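Local coordinates for protein RNA-dependent RNA Polymerase (Bombyx mori cytoplasmic polyhedrosis virus, PDB 6TZ0) that synthesises viral RNA as an RNA-directed RNA polymerase, acting in transcription of the double-stranded genome and probably in its replication, at residues R40-L51 with V171-F181; G57-L65 with N326-A334. One frame throughout, in Å; residues are numbered along the deposited sequence.

Contact 1 of 2, residues R40-L51 with V171-F181; sequences RHDFLFNNSIAL and VKLLFHKGDEF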
ATOM      1  N   ARG A  40       3.133  18.511  38.404  1.00 51.90           N
ATOM      2  CA  ARG A  40       4.007  18.220  37.270  1.00 51.90           C
ATOM      3  C   ARG A  40       4.924  19.395  36.957  1.00 51.90           C
ATOM      4  O   ARG A  40       6.105  19.196  36.648  1.00 51.90           O
ATOM      5  CB  ARG A  40       3.180  17.833  36.048  1.00 51.90           C
ATOM      6  CG  ARG A  40       2.504  16.493  36.201  1.00 51.90           C
ATOM      7  CD  ARG A  40       2.008  15.943  34.883  1.00 51.90           C
ATOM      8  NE  ARG A  40       0.916  16.709  34.302  1.00 51.90           N
ATOM      9  CZ  ARG A  40      -0.366  16.493  34.570  1.00 51.90           C
ATOM     10  NH1 ARG A  40      -0.712  15.544  35.422  1.00 51.90           N
ATOM     11  NH2 ARG A  40      -1.301  17.229  33.993  1.00 51.90           N
ATOM     12  N   HIS A  41       4.407  20.624  37.050  1.00 51.12           N
ATOM     13  CA  HIS A  41       5.265  21.794  36.918  1.00 51.12           C
ATOM     14  C   HIS A  41       6.246  21.898  38.077  1.00 51.12           C
ATOM     15  O   HIS A  41       7.370  22.371  37.889  1.00 51.12           O
ATOM     16  CB  HIS A  41       4.423  23.067  36.821  1.00 51.12           C
ATOM     17  CG  HIS A  41       5.213  24.288  36.470  1.00 51.12           C
ATOM     18  ND1 HIS A  41       5.884  25.036  37.413  1.00 51.12           N
ATOM     19  CD2 HIS A  41       5.440  24.890  35.281  1.00 51.12           C
ATOM     20  CE1 HIS A  41       6.499  26.040  36.816  1.00 51.12           C
ATOM     21  NE2 HIS A  41       6.243  25.978  35.524  1.00 51.12           N
ATOM     22  N   ASP A  42       5.847  21.449  39.269  1.00 53.10           N
ATOM     23  CA  ASP A  42       6.752  21.458  40.415  1.00 53.10           C
ATOM     24  C   ASP A  42       7.851  20.412  40.263  1.00 53.10           C
ATOM     25  O   ASP A  42       9.006  20.659  40.624  1.00 53.10           O
ATOM     26  CB  ASP A  42       5.952  21.209  41.692  1.00 53.10           C
ATOM     27  CG  ASP A  42       6.717  21.567  42.950  1.00 53.10           C
ATOM     28  OD1 ASP A  42       7.844  22.093  42.855  1.00 53.10           O
ATOM     29  OD2 ASP A  42       6.188  21.307  44.050  1.00 53.10           O
ATOM     30  N   PHE A  43       7.507  19.238  39.735  1.00 48.82           N
ATOM     31  CA  PHE A  43       8.476  18.162  39.571  1.00 48.82           C
ATOM     32  C   PHE A  43       9.460  18.467  38.454  1.00 48.82           C
ATOM     33  O   PHE A  43      10.664  18.232  38.601  1.00 48.82           O
ATOM     34  CB  PHE A  43       7.741  16.853  39.294  1.00 48.82           C
ATOM     35  CG  PHE A  43       8.644  15.674  39.108  1.00 48.82           C
ATOM     36  CD1 PHE A  43       9.269  15.090  40.194  1.00 48.82           C
ATOM     37  CD2 PHE A  43       8.851  15.131  37.849  1.00 48.82           C
ATOM     38  CE1 PHE A  43      10.094  14.001  40.032  1.00 48.82           C
ATOM     39  CE2 PHE A  43       9.679  14.041  37.680  1.00 48.82           C
ATOM     40  CZ  PHE A  43      10.300  13.477  38.772  1.00 48.82           C
ATOM     41  N   LEU A  44       8.971  18.984  37.331  1.00 47.79           N
ATOM     42  CA  LEU A  44       9.860  19.243  36.209  1.00 47.79           C
ATOM     43  C   LEU A  44      10.689  20.502  36.394  1.00 47.79           C
ATOM     44  O   LEU A  44      11.741  20.628  35.764  1.00 47.79           O
ATOM     45  CB  LEU A  44       9.057  19.340  34.910  1.00 47.79           C
ATOM     46  CG  LEU A  44       8.385  18.056  34.423  1.00 47.79           C
ATOM     47  CD1 LEU A  44       7.497  18.339  33.237  1.00 47.79           C
ATOM     48  CD2 LEU A  44       9.421  17.019  34.058  1.00 47.79           C
ATOM     49  N   PHE A  45      10.254  21.429  37.242  1.00 49.73           N
ATOM     50  CA  PHE A  45      10.894  22.734  37.366  1.00 49.73           C
ATOM     51  C   PHE A  45      11.086  23.100  38.826  1.00 49.73           C
ATOM     52  O   PHE A  45      10.724  24.190  39.272  1.00 49.73           O
ATOM     53  CB  PHE A  45      10.084  23.810  36.661  1.00 49.73           C
ATOM     54  CG  PHE A  45       9.782  23.489  35.237  1.00 49.73           C
ATOM     55  CD1 PHE A  45      10.793  23.436  34.299  1.00 49.73           C
ATOM     56  CD2 PHE A  45       8.480  23.264  34.830  1.00 49.73           C
ATOM     57  CE1 PHE A  45      10.518  23.138  32.987  1.00 49.73           C
ATOM     58  CE2 PHE A  45       8.196  22.971  33.516  1.00 49.73           C
ATOM     59  CZ  PHE A  45       9.215  22.910  32.594  1.00 49.73           C
ATOM     60  N   ASN A  46      11.647  22.177  39.597  1.00 56.97           N
ATOM     61  CA  ASN A  46      11.981  22.454  40.985  1.00 56.97           C
ATOM     62  C   ASN A  46      13.134  23.452  41.056  1.00 56.97           C
ATOM     63  O   ASN A  46      13.932  23.586  40.125  1.00 56.97           O
ATOM     64  CB  ASN A  46      12.349  21.155  41.702  1.00 56.97           C
ATOM     65  CG  ASN A  46      12.383  21.298  43.212  1.00 56.97           C
ATOM     66  OD1 ASN A  46      12.091  22.362  43.756  1.00 56.97           O
ATOM     67  ND2 ASN A  46      12.754  20.223  43.895  1.00 56.97           N
ATOM     68  N   ASN A  47      13.205  24.172  42.175  1.00 60.13           N
ATOM     69  CA  ASN A  47      14.214  25.215  42.324  1.00 60.13           C
ATOM     70  C   ASN A  47      15.553  24.629  42.761  1.00 60.13           C
ATOM     71  O   ASN A  47      16.609  25.218  42.509  1.00 60.13           O
ATOM     72  CB  ASN A  47      13.719  26.256  43.328  1.00 60.13           C
ATOM     73  CG  ASN A  47      14.463  27.570  43.233  1.00 60.13           C
ATOM     74  OD1 ASN A  47      15.323  27.758  42.376  1.00 60.13           O
ATOM     75  ND2 ASN A  47      14.134  28.491  44.128  1.00 60.13           N
ATOM     76  N   SER A  48      15.531  23.456  43.396  1.00 60.28           N
ATOM     77  CA  SER A  48      16.726  22.882  44.003  1.00 60.28           C
ATOM     78  C   SER A  48      17.722  22.329  42.990  1.00 60.28           C
ATOM     79  O   SER A  48      18.858  22.032  43.373  1.00 60.28           O
ATOM     80  CB  SER A  48      16.325  21.778  44.983  1.00 60.28           C
ATOM     81  OG  SER A  48      15.701  20.700  44.308  1.00 60.28           O
ATOM     82  N   ILE A  49      17.335  22.178  41.727  1.00 56.63           N
ATOM     83  CA  ILE A  49      18.251  21.657  40.717  1.00 56.63           C
ATOM     84  C   ILE A  49      19.131  22.789  40.203  1.00 56.63           C
ATOM     85  O   ILE A  49      18.633  23.802  39.696  1.00 56.63           O
ATOM     86  CB  ILE A  49      17.484  20.973  39.576  1.00 56.63           C
ATOM     87  CG1 ILE A  49      16.912  19.627  40.034  1.00 56.63           C
ATOM     88  CG2 ILE A  49      18.379  20.770  38.357  1.00 56.63           C
ATOM     89  CD1 ILE A  49      15.500  19.661  40.548  1.00 56.63           C
ATOM     90  N   ALA A  50      20.444  22.621  40.333  1.00 53.33           N
ATOM     91  CA  ALA A  50      21.407  23.609  39.872  1.00 53.33           C
ATOM     92  C   ALA A  50      21.743  23.383  38.406  1.00 53.33           C
ATOM     93  O   ALA A  50      21.871  22.244  37.953  1.00 53.33           O
ATOM     94  CB  ALA A  50      22.682  23.550  40.712  1.00 53.33           C
ATOM     95  N   LEU A  51      21.897  24.478  37.669  1.00 50.08           N
ATOM     96  CA  LEU A  51      22.175  24.420  36.243  1.00 50.08           C
ATOM     97  C   LEU A  51      23.659  24.153  36.022  1.00 50.08           C
ATOM     98  O   LEU A  51      24.502  24.989  36.363  1.00 50.08           O
ATOM     99  CB  LEU A  51      21.759  25.722  35.564  1.00 50.08           C
ATOM    100  CG  LEU A  51      20.262  26.022  35.600  1.00 50.08           C
ATOM    101  CD1 LEU A  51      19.977  27.392  35.021  1.00 50.08           C
ATOM    102  CD2 LEU A  51      19.485  24.953  34.861  1.00 50.08           C
ATOM    103  N   VAL A 171      15.830  20.553  30.220  1.00 42.63           N
ATOM    104  CA  VAL A 171      14.390  20.750  30.405  1.00 42.63           C
ATOM    105  C   VAL A 171      14.102  22.114  31.026  1.00 42.63           C
ATOM    106  O   VAL A 171      13.192  22.830  30.588  1.00 42.63           O
ATOM    107  CB  VAL A 171      13.794  19.596  31.241  1.00 42.63           C
ATOM    108  CG1 VAL A 171      12.378  19.902  31.687  1.00 42.63           C
ATOM    109  CG2 VAL A 171      13.763  18.321  30.429  1.00 42.63           C
ATOM    110  N   LYS A 172      14.919  22.529  31.998  1.00 46.52           N
ATOM    111  CA  LYS A 172      14.686  23.815  32.648  1.00 46.52           C
ATOM    112  C   LYS A 172      15.059  24.984  31.740  1.00 46.52           C
ATOM    113  O   LYS A 172      14.353  25.995  31.708  1.00 46.52           O
ATOM    114  CB  LYS A 172      15.455  23.885  33.965  1.00 46.52           C
ATOM    115  CG  LYS A 172      15.109  25.101  34.803  1.00 46.52           C
ATOM    116  CD  LYS A 172      15.945  25.185  36.060  1.00 46.52           C
ATOM    117  CE  LYS A 172      15.497  24.174  37.090  1.00 46.52           C
ATOM    118  NZ  LYS A 172      16.224  24.358  38.376  1.00 46.52           N
ATOM    119  N   LEU A 173      16.148  24.869  30.979  1.00 42.71           N
ATOM    120  CA  LEU A 173      16.526  25.959  30.094  1.00 42.71           C
ATOM    121  C   LEU A 173      15.649  26.052  28.856  1.00 42.71           C
ATOM    122  O   LEU A 173      15.622  27.110  28.222  1.00 42.71           O
ATOM    123  CB  LEU A 173      17.981  25.820  29.666  1.00 42.71           C
ATOM    124  CG  LEU A 173      19.079  26.115  30.675  1.00 42.71           C
ATOM    125  CD1 LEU A 173      20.421  25.761  30.073  1.00 42.71           C
ATOM    126  CD2 LEU A 173      19.033  27.574  31.067  1.00 42.71           C
ATOM    127  N   LEU A 174      14.941  24.989  28.487  1.00 42.87           N
ATOM    128  CA  LEU A 174      14.078  25.071  27.316  1.00 42.87           C
ATOM    129  C   LEU A 174      12.612  25.309  27.640  1.00 42.87           C
ATOM    130  O   LEU A 174      11.901  25.885  26.813  1.00 42.87           O
ATOM    131  CB  LEU A 174      14.199  23.797  26.470  1.00 42.87           C
ATOM    132  CG  LEU A 174      15.515  23.554  25.727  1.00 42.87           C
ATOM    133  CD1 LEU A 174      15.536  22.172  25.115  1.00 42.87           C
ATOM    134  CD2 LEU A 174      15.733  24.607  24.660  1.00 42.87           C
ATOM    135  N   PHE A 175      12.124  24.900  28.813  1.00 44.06           N
ATOM    136  CA  PHE A 175      10.688  24.883  29.032  1.00 44.06           C
ATOM    137  C   PHE A 175      10.218  25.614  30.282  1.00 44.06           C
ATOM    138  O   PHE A 175       9.014  25.621  30.547  1.00 44.06           O
ATOM    139  CB  PHE A 175      10.181  23.433  29.093  1.00 44.06           C
ATOM    140  CG  PHE A 175      10.585  22.609  27.914  1.00 44.06           C
ATOM    141  CD1 PHE A 175       9.992  22.802  26.682  1.00 44.06           C
ATOM    142  CD2 PHE A 175      11.550  21.626  28.045  1.00 44.06           C
ATOM    143  CE1 PHE A 175      10.372  22.044  25.592  1.00 44.06           C
ATOM    144  CE2 PHE A 175      11.931  20.863  26.962  1.00 44.06           C
ATOM    145  CZ  PHE A 175      11.339  21.073  25.735  1.00 44.06           C
ATOM    146  N   HIS A 176      11.112  26.218  31.062  1.00 46.73           N
ATOM    147  CA  HIS A 176      10.690  26.952  32.256  1.00 46.73           C
ATOM    148  C   HIS A 176      10.544  28.417  31.877  1.00 46.73           C
ATOM    149  O   HIS A 176      11.505  29.186  31.877  1.00 46.73           O
ATOM    150  CB  HIS A 176      11.672  26.760  33.400  1.00 46.73           C
ATOM    151  CG  HIS A 176      11.237  27.397  34.681  1.00 46.73           C
ATOM    152  ND1 HIS A 176      10.163  26.939  35.411  1.00 46.73           N
ATOM    153  CD2 HIS A 176      11.742  28.442  35.376  1.00 46.73           C
ATOM    154  CE1 HIS A 176      10.017  27.681  36.494  1.00 46.73           C
ATOM    155  NE2 HIS A 176      10.965  28.599  36.496  1.00 46.73           N
ATOM    156  N   LYS A 177       9.319  28.806  31.531  1.00 49.80           N
ATOM    157  CA  LYS A 177       8.982  30.177  31.158  1.00 49.80           C
ATOM    158  C   LYS A 177       7.802  30.578  32.039  1.00 49.80           C
ATOM    159  O   LYS A 177       6.645  30.432  31.639  1.00 49.80           O
ATOM    160  CB  LYS A 177       8.641  30.296  29.671  1.00 49.80           C
ATOM    161  CG  LYS A 177       9.805  30.595  28.728  1.00 49.80           C
ATOM    162  CD  LYS A 177      10.742  29.414  28.550  1.00 49.80           C
ATOM    163  CE  LYS A 177      11.972  29.792  27.761  1.00 49.80           C
ATOM    164  NZ  LYS A 177      11.618  30.265  26.402  1.00 49.80           N
ATOM    165  N   GLY A 178       8.091  31.077  33.234  1.00 52.33           N
ATOM    166  CA  GLY A 178       7.045  31.511  34.137  1.00 52.33           C
ATOM    167  C   GLY A 178       6.691  30.465  35.174  1.00 52.33           C
ATOM    168  O   GLY A 178       7.496  29.606  35.540  1.00 52.33           O
ATOM    169  N   ASP A 179       5.452  30.550  35.659  1.00 52.34           N
ATOM    170  CA  ASP A 179       4.932  29.613  36.646  1.00 52.34           C
ATOM    171  C   ASP A 179       3.892  28.663  36.071  1.00 52.34           C
ATOM    172  O   ASP A 179       3.197  27.986  36.835  1.00 52.34           O
ATOM    173  CB  ASP A 179       4.347  30.365  37.843  1.00 52.34           C
ATOM    174  CG  ASP A 179       5.420  30.929  38.755  1.00 52.34           C
ATOM    175  OD1 ASP A 179       6.503  30.316  38.843  1.00 52.34           O
ATOM    176  OD2 ASP A 179       5.186  31.979  39.385  1.00 52.34           O
ATOM    177  N   GLU A 180       3.763  28.599  34.751  1.00 53.23           N
ATOM    178  CA  GLU A 180       2.983  27.570  34.080  1.00 53.23           C
ATOM    179  C   GLU A 180       3.791  27.030  32.909  1.00 53.23           C
ATOM    180  O   GLU A 180       4.874  27.528  32.591  1.00 53.23           O
ATOM    181  CB  GLU A 180       1.626  28.099  33.603  1.00 53.23           C
ATOM    182  CG  GLU A 180       0.644  28.397  34.714  1.00 53.23           C
ATOM    183  CD  GLU A 180      -0.702  28.831  34.187  1.00 53.23           C
ATOM    184  OE1 GLU A 180      -0.825  29.011  32.959  1.00 53.23           O
ATOM    185  OE2 GLU A 180      -1.638  28.989  35.000  1.00 53.23           O
ATOM    186  N   PHE A 181       3.263  25.991  32.271  1.00 48.64           N
ATOM    187  CA  PHE A 181       3.904  25.457  31.086  1.00 48.64           C
ATOM    188  C   PHE A 181       3.741  26.442  29.929  1.00 48.64           C
ATOM    189  O   PHE A 181       2.740  27.157  29.857  1.00 48.64           O
ATOM    190  CB  PHE A 181       3.305  24.102  30.716  1.00 48.64           C
ATOM    191  CG  PHE A 181       3.558  23.021  31.731  1.00 48.64           C
ATOM    192  CD1 PHE A 181       4.813  22.458  31.870  1.00 48.64           C
ATOM    193  CD2 PHE A 181       2.522  22.531  32.506  1.00 48.64           C
ATOM    194  CE1 PHE A 181       5.043  21.451  32.789  1.00 48.64           C
ATOM    195  CE2 PHE A 181       2.744  21.523  33.424  1.00 48.64           C
ATOM    196  CZ  PHE A 181       4.006  20.984  33.565  1.00 48.64           C
TER
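V171 and K172, on the last turn of helix 166-175, meet F45 at the rim of an aromatic cluster made up of F45, H41, H176 and F181. V171 offers its CG1 methyl to F45 CE1, 4.0 Å away. K172 leaves the helix with CG anti to its backbone N (chi1 -171°), and a bend at chi3 carries NZ to the loop that follows helix 37-44. There the ammonium group grips two backbone carbonyls, N46 O at 3.0 Å and I49 O at 2.8 Å, tying both ends of that piece of loop to one side chain, while CD of the same lysine lies against L51 CD2. L173 adds a lighter apolar contact to L51. Where the helix ends, F175 CB packs on F45 CZ at 3.7 Å, and H176 lies obliquely against the F45 ring, its ND1 3.4 Å from F45 CB. Beyond G178, the backbone of D179 passes over one face of the H41 imidazole, with D179 O 3.8 Å above the ring plane; F45 backs the opposite face. F181 closes the cluster and places it beside a nucleotide site: its ring stacks on W146 and touches R40, which neighbours the ATP-binding residues R37 and R147. The H41 ring turns its edge to the face of F181, the planes 72° apart, with H41 CD2 4.2 Å above the centre of the phenyl ring.

Contact 2 of 2, residues G57-L65 with N326-A334; sequences GEDSNGNQL and NDVANYYAA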
ATOM      1  N   GLY A  57      32.649  12.787  32.010  1.00 43.17           N
ATOM      2  CA  GLY A  57      32.241  11.415  32.213  1.00 43.17           C
ATOM      3  C   GLY A  57      32.711  10.550  31.062  1.00 43.17           C
ATOM      4  O   GLY A  57      33.555  10.955  30.261  1.00 43.17           O
ATOM      5  N   GLU A  58      32.135   9.358  30.989  1.00 43.92           N
ATOM      6  CA  GLU A  58      32.558   8.342  30.039  1.00 43.92           C
ATOM      7  C   GLU A  58      31.657   8.321  28.811  1.00 43.92           C
ATOM      8  O   GLU A  58      30.522   8.797  28.834  1.00 43.92           O
ATOM      9  CB  GLU A  58      32.560   6.965  30.698  1.00 43.92           C
ATOM     10  CG  GLU A  58      33.598   6.798  31.780  1.00 43.92           C
ATOM     11  CD  GLU A  58      33.520   5.442  32.444  1.00 43.92           C
ATOM     12  OE1 GLU A  58      32.573   4.688  32.142  1.00 43.92           O
ATOM     13  OE2 GLU A  58      34.402   5.126  33.267  1.00 43.92           O
ATOM     14  N   ASP A  59      32.179   7.747  27.733  1.00 40.77           N
ATOM     15  CA  ASP A  59      31.414   7.567  26.507  1.00 40.77           C
ATOM     16  C   ASP A  59      30.734   6.196  26.536  1.00 40.77           C
ATOM     17  O   ASP A  59      30.629   5.563  27.589  1.00 40.77           O
ATOM     18  CB  ASP A  59      32.311   7.784  25.278  1.00 40.77           C
ATOM     19  CG  ASP A  59      33.478   6.809  25.190  1.00 40.77           C
ATOM     20  OD1 ASP A  59      33.701   6.001  26.113  1.00 40.77           O
ATOM     21  OD2 ASP A  59      34.195   6.855  24.173  1.00 40.77           O
ATOM     22  N   SER A  60      30.257   5.727  25.382  1.00 38.96           N
ATOM     23  CA  SER A  60      29.620   4.418  25.308  1.00 38.96           C
ATOM     24  C   SER A  60      30.604   3.270  25.485  1.00 38.96           C
ATOM     25  O   SER A  60      30.177   2.147  25.758  1.00 38.96           O
ATOM     26  CB  SER A  60      28.897   4.259  23.975  1.00 38.96           C
ATOM     27  OG  SER A  60      27.834   5.180  23.867  1.00 38.96           O
ATOM     28  N   ASN A  61      31.902   3.517  25.333  1.00 37.89           N
ATOM     29  CA  ASN A  61      32.904   2.469  25.463  1.00 37.89           C
ATOM     30  C   ASN A  61      33.885   2.735  26.598  1.00 37.89           C
ATOM     31  O   ASN A  61      34.934   2.090  26.667  1.00 37.89           O
ATOM     32  CB  ASN A  61      33.635   2.280  24.135  1.00 37.89           C
ATOM     33  CG  ASN A  61      32.797   1.528  23.122  1.00 37.89           C
ATOM     34  OD1 ASN A  61      32.224   0.486  23.434  1.00 37.89           O
ATOM     35  ND2 ASN A  61      32.682   2.070  21.928  1.00 37.89           N
ATOM     36  N   GLY A  62      33.561   3.660  27.495  1.00 42.11           N
ATOM     37  CA  GLY A  62      34.314   3.836  28.718  1.00 42.11           C
ATOM     38  C   GLY A  62      35.476   4.800  28.661  1.00 42.11           C
ATOM     39  O   GLY A  62      36.338   4.749  29.544  1.00 42.11           O
ATOM     40  N   ASN A  63      35.537   5.672  27.664  1.00 42.87           N
ATOM     41  CA  ASN A  63      36.608   6.650  27.557  1.00 42.87           C
ATOM     42  C   ASN A  63      36.110   8.011  28.022  1.00 42.87           C
ATOM     43  O   ASN A  63      34.953   8.366  27.787  1.00 42.87           O
ATOM     44  CB  ASN A  63      37.112   6.736  26.120  1.00 42.87           C
ATOM     45  CG  ASN A  63      37.641   5.413  25.613  1.00 42.87           C
ATOM     46  OD1 ASN A  63      37.072   4.815  24.704  1.00 42.87           O
ATOM     47  ND2 ASN A  63      38.736   4.952  26.196  1.00 42.87           N
ATOM     48  N   GLN A  64      36.990   8.773  28.668  1.00 44.22           N
ATOM     49  CA  GLN A  64      36.596  10.035  29.286  1.00 44.22           C
ATOM     50  C   GLN A  64      36.320  11.101  28.236  1.00 44.22           C
ATOM     51  O   GLN A  64      37.138  11.330  27.341  1.00 44.22           O
ATOM     52  CB  GLN A  64      37.680  10.515  30.245  1.00 44.22           C
ATOM     53  CG  GLN A  64      37.821   9.663  31.483  1.00 44.22           C
ATOM     54  CD  GLN A  64      36.616   9.779  32.391  1.00 44.22           C
ATOM     55  OE1 GLN A  64      36.067  10.863  32.575  1.00 44.22           O
ATOM     56  NE2 GLN A  64      36.197   8.660  32.964  1.00 44.22           N
ATOM     57  N   LEU A  65      35.170  11.760  28.353  1.00 43.94           N
ATOM     58  CA  LEU A  65      34.767  12.767  27.384  1.00 43.94           C
ATOM     59  C   LEU A  65      34.216  13.974  28.129  1.00 43.94           C
ATOM     60  O   LEU A  65      33.681  13.849  29.232  1.00 43.94           O
ATOM     61  CB  LEU A  65      33.752  12.171  26.387  1.00 43.94           C
ATOM     62  CG  LEU A  65      33.422  12.842  25.048  1.00 43.94           C
ATOM     63  CD1 LEU A  65      32.301  13.819  25.136  1.00 43.94           C
ATOM     64  CD2 LEU A  65      34.655  13.554  24.513  1.00 43.94           C
ATOM     65  N   ASN A 326      32.934  -4.502  18.749  1.00 32.95           N
ATOM     66  CA  ASN A 326      31.906  -4.035  19.667  1.00 32.95           C
ATOM     67  C   ASN A 326      32.051  -2.552  19.955  1.00 32.95           C
ATOM     68  O   ASN A 326      31.055  -1.883  20.250  1.00 32.95           O
ATOM     69  CB  ASN A 326      31.948  -4.827  20.969  1.00 32.95           C
ATOM     70  CG  ASN A 326      31.682  -6.291  20.756  1.00 32.95           C
ATOM     71  OD1 ASN A 326      30.992  -6.669  19.816  1.00 32.95           O
ATOM     72  ND2 ASN A 326      32.189  -7.124  21.652  1.00 32.95           N
ATOM     73  N   ASP A 327      33.269  -2.019  19.843  1.00 34.43           N
ATOM     74  CA  ASP A 327      33.476  -0.586  20.004  1.00 34.43           C
ATOM     75  C   ASP A 327      32.786   0.194  18.896  1.00 34.43           C
ATOM     76  O   ASP A 327      32.097   1.191  19.154  1.00 34.43           O
ATOM     77  CB  ASP A 327      34.967  -0.273  20.025  1.00 34.43           C
ATOM     78  CG  ASP A 327      35.646  -0.794  21.257  1.00 34.43           C
ATOM     79  OD1 ASP A 327      34.947  -1.028  22.260  1.00 34.43           O
ATOM     80  OD2 ASP A 327      36.884  -0.937  21.242  1.00 34.43           O
ATOM     81  N   VAL A 328      32.939  -0.273  17.657  1.00 31.66           N
ATOM     82  CA  VAL A 328      32.301   0.361  16.516  1.00 31.66           C
ATOM     83  C   VAL A 328      30.792   0.207  16.601  1.00 31.66           C
ATOM     84  O   VAL A 328      30.050   1.135  16.263  1.00 31.66           O
ATOM     85  CB  VAL A 328      32.868  -0.228  15.213  1.00 31.66           C
ATOM     86  CG1 VAL A 328      32.291   0.472  13.994  1.00 31.66           C
ATOM     87  CG2 VAL A 328      34.367  -0.145  15.226  1.00 31.66           C
ATOM     88  N   ALA A 329      30.319  -0.932  17.119  1.00 30.75           N
ATOM     89  CA  ALA A 329      28.884  -1.140  17.297  1.00 30.75           C
ATOM     90  C   ALA A 329      28.295  -0.180  18.325  1.00 30.75           C
ATOM     91  O   ALA A 329      27.211   0.381  18.110  1.00 30.75           O
ATOM     92  CB  ALA A 329      28.619  -2.584  17.712  1.00 30.75           C
ATOM     93  N   ASN A 330      29.013   0.048  19.427  1.00 33.52           N
ATOM     94  CA  ASN A 330      28.513   0.931  20.474  1.00 33.52           C
ATOM     95  C   ASN A 330      28.505   2.386  20.023  1.00 33.52           C
ATOM     96  O   ASN A 330      27.513   3.100  20.240  1.00 33.52           O
ATOM     97  CB  ASN A 330      29.349   0.769  21.739  1.00 33.52           C
ATOM     98  CG  ASN A 330      29.200  -0.599  22.362  1.00 33.52           C
ATOM     99  OD1 ASN A 330      28.114  -1.165  22.391  1.00 33.52           O
ATOM    100  ND2 ASN A 330      30.299  -1.137  22.866  1.00 33.52           N
ATOM    101  N   TYR A 331      29.586   2.843  19.376  1.00 34.25           N
ATOM    102  CA  TYR A 331      29.580   4.211  18.865  1.00 34.25           C
ATOM    103  C   TYR A 331      28.576   4.396  17.735  1.00 34.25           C
ATOM    104  O   TYR A 331      28.017   5.487  17.581  1.00 34.25           O
ATOM    105  CB  TYR A 331      30.955   4.638  18.371  1.00 34.25           C
ATOM    106  CG  TYR A 331      32.011   4.812  19.421  1.00 34.25           C
ATOM    107  CD1 TYR A 331      31.853   5.741  20.433  1.00 34.25           C
ATOM    108  CD2 TYR A 331      33.227   4.156  19.321  1.00 34.25           C
ATOM    109  CE1 TYR A 331      32.834   5.938  21.375  1.00 34.25           C
ATOM    110  CE2 TYR A 331      34.226   4.356  20.252  1.00 34.25           C
ATOM    111  CZ  TYR A 331      34.017   5.245  21.280  1.00 34.25           C
ATOM    112  OH  TYR A 331      34.999   5.451  22.216  1.00 34.25           O
ATOM    113  N   TYR A 332      28.314   3.345  16.952  1.00 31.68           N
ATOM    114  CA  TYR A 332      27.328   3.455  15.888  1.00 31.68           C
ATOM    115  C   TYR A 332      25.921   3.580  16.447  1.00 31.68           C
ATOM    116  O   TYR A 332      25.127   4.379  15.944  1.00 31.68           O
ATOM    117  CB  TYR A 332      27.419   2.256  14.949  1.00 31.68           C
ATOM    118  CG  TYR A 332      26.481   2.357  13.773  1.00 31.68           C
ATOM    119  CD1 TYR A 332      26.745   3.232  12.734  1.00 31.68           C
ATOM    120  CD2 TYR A 332      25.327   1.591  13.709  1.00 31.68           C
ATOM    121  CE1 TYR A 332      25.894   3.333  11.663  1.00 31.68           C
ATOM    122  CE2 TYR A 332      24.469   1.690  12.644  1.00 31.68           C
ATOM    123  CZ  TYR A 332      24.762   2.553  11.619  1.00 31.68           C
ATOM    124  OH  TYR A 332      23.901   2.648  10.554  1.00 31.68           O
ATOM    125  N   ALA A 333      25.594   2.808  17.488  1.00 31.78           N
ATOM    126  CA  ALA A 333      24.296   2.966  18.140  1.00 31.78           C
ATOM    127  C   ALA A 333      24.159   4.335  18.793  1.00 31.78           C
ATOM    128  O   ALA A 333      23.066   4.921  18.786  1.00 31.78           O
ATOM    129  CB  ALA A 333      24.083   1.867  19.177  1.00 31.78           C
ATOM    130  N   ALA A 334      25.263   4.871  19.330  1.00 33.80           N
ATOM    131  CA  ALA A 334      25.239   6.225  19.872  1.00 33.80           C
ATOM    132  C   ALA A 334      24.953   7.261  18.789  1.00 33.80           C
ATOM    133  O   ALA A 334      24.145   8.166  18.997  1.00 33.80           O
ATOM    134  CB  ALA A 334      26.556   6.536  20.579  1.00 33.80           C
TER
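N61 and D59, two residues of the tight turn linking strands 54-58 and 64-68, carry the polar grip on helix 325-339. The amide of N61 uses both its ends: ND2 donates to D327 O at 3.0 Å, on a lone pair of that carbonyl, and OD1 accepts from N330 ND2 at 2.6 Å. D327 O already takes the helical bond from Y331 N, so the asparagine adds a second donor to a carbonyl on the helix flank. The same ND2 also rests over a face of the Y331 ring, 3.2 Å above its plane and toward the rim, with amide and ring nearly perpendicular (85°). Past this amide the phenol reaches D59, where Y331 OH donates to D59 OD2 at 2.5 Å, meeting the syn side of the carboxylate but 32° out of its plane.

The first shell is positioned both from within the turn and from its surroundings. With chi1 at 61°, D59 swings its other oxygen, OD1, back over the loop to accept from N63 N, in a bond modelled very short and so of doubtful length, and weakly from N61 N, while OD2 meets the tyrosine and, in a long and weak ion pair, R317. S60 OG is held by E226 and I221 O, and its CB lies 4.2 Å from N330 CB. On the helix side, D327 OD2 accepts from the backbone of K323 and T324. D59 to G62 is a type I turn, D59 N bonds to N63 O, and G62 has left-handed helical angles, features consistent with a type I turn plus G1 bulge closing a two-stranded beta-hairpin.

Both contacts are partly buried, but 5 of the 17 touching residues of contact 1 are exposed and none of the nine of contact 2; their centres lie about 35 Å and about 29 Å from the centre of the chain. Contact 1 is the more extensive, lying between the ends of two helices and the loops that follow them; aromatic and aliphatic side chains fill it, and its two hydrogen bonds come from one lysine at the side. Contact 2 is smaller and chiefly polar, a hairpin turn set against a helix flank. The two share no element, but strand 54-58 is the next after helix 37-44, reached through the loop that contact 1 uses. Contact 1 borders ATP-binding residues, whereas contact 2 lies away from the known sites.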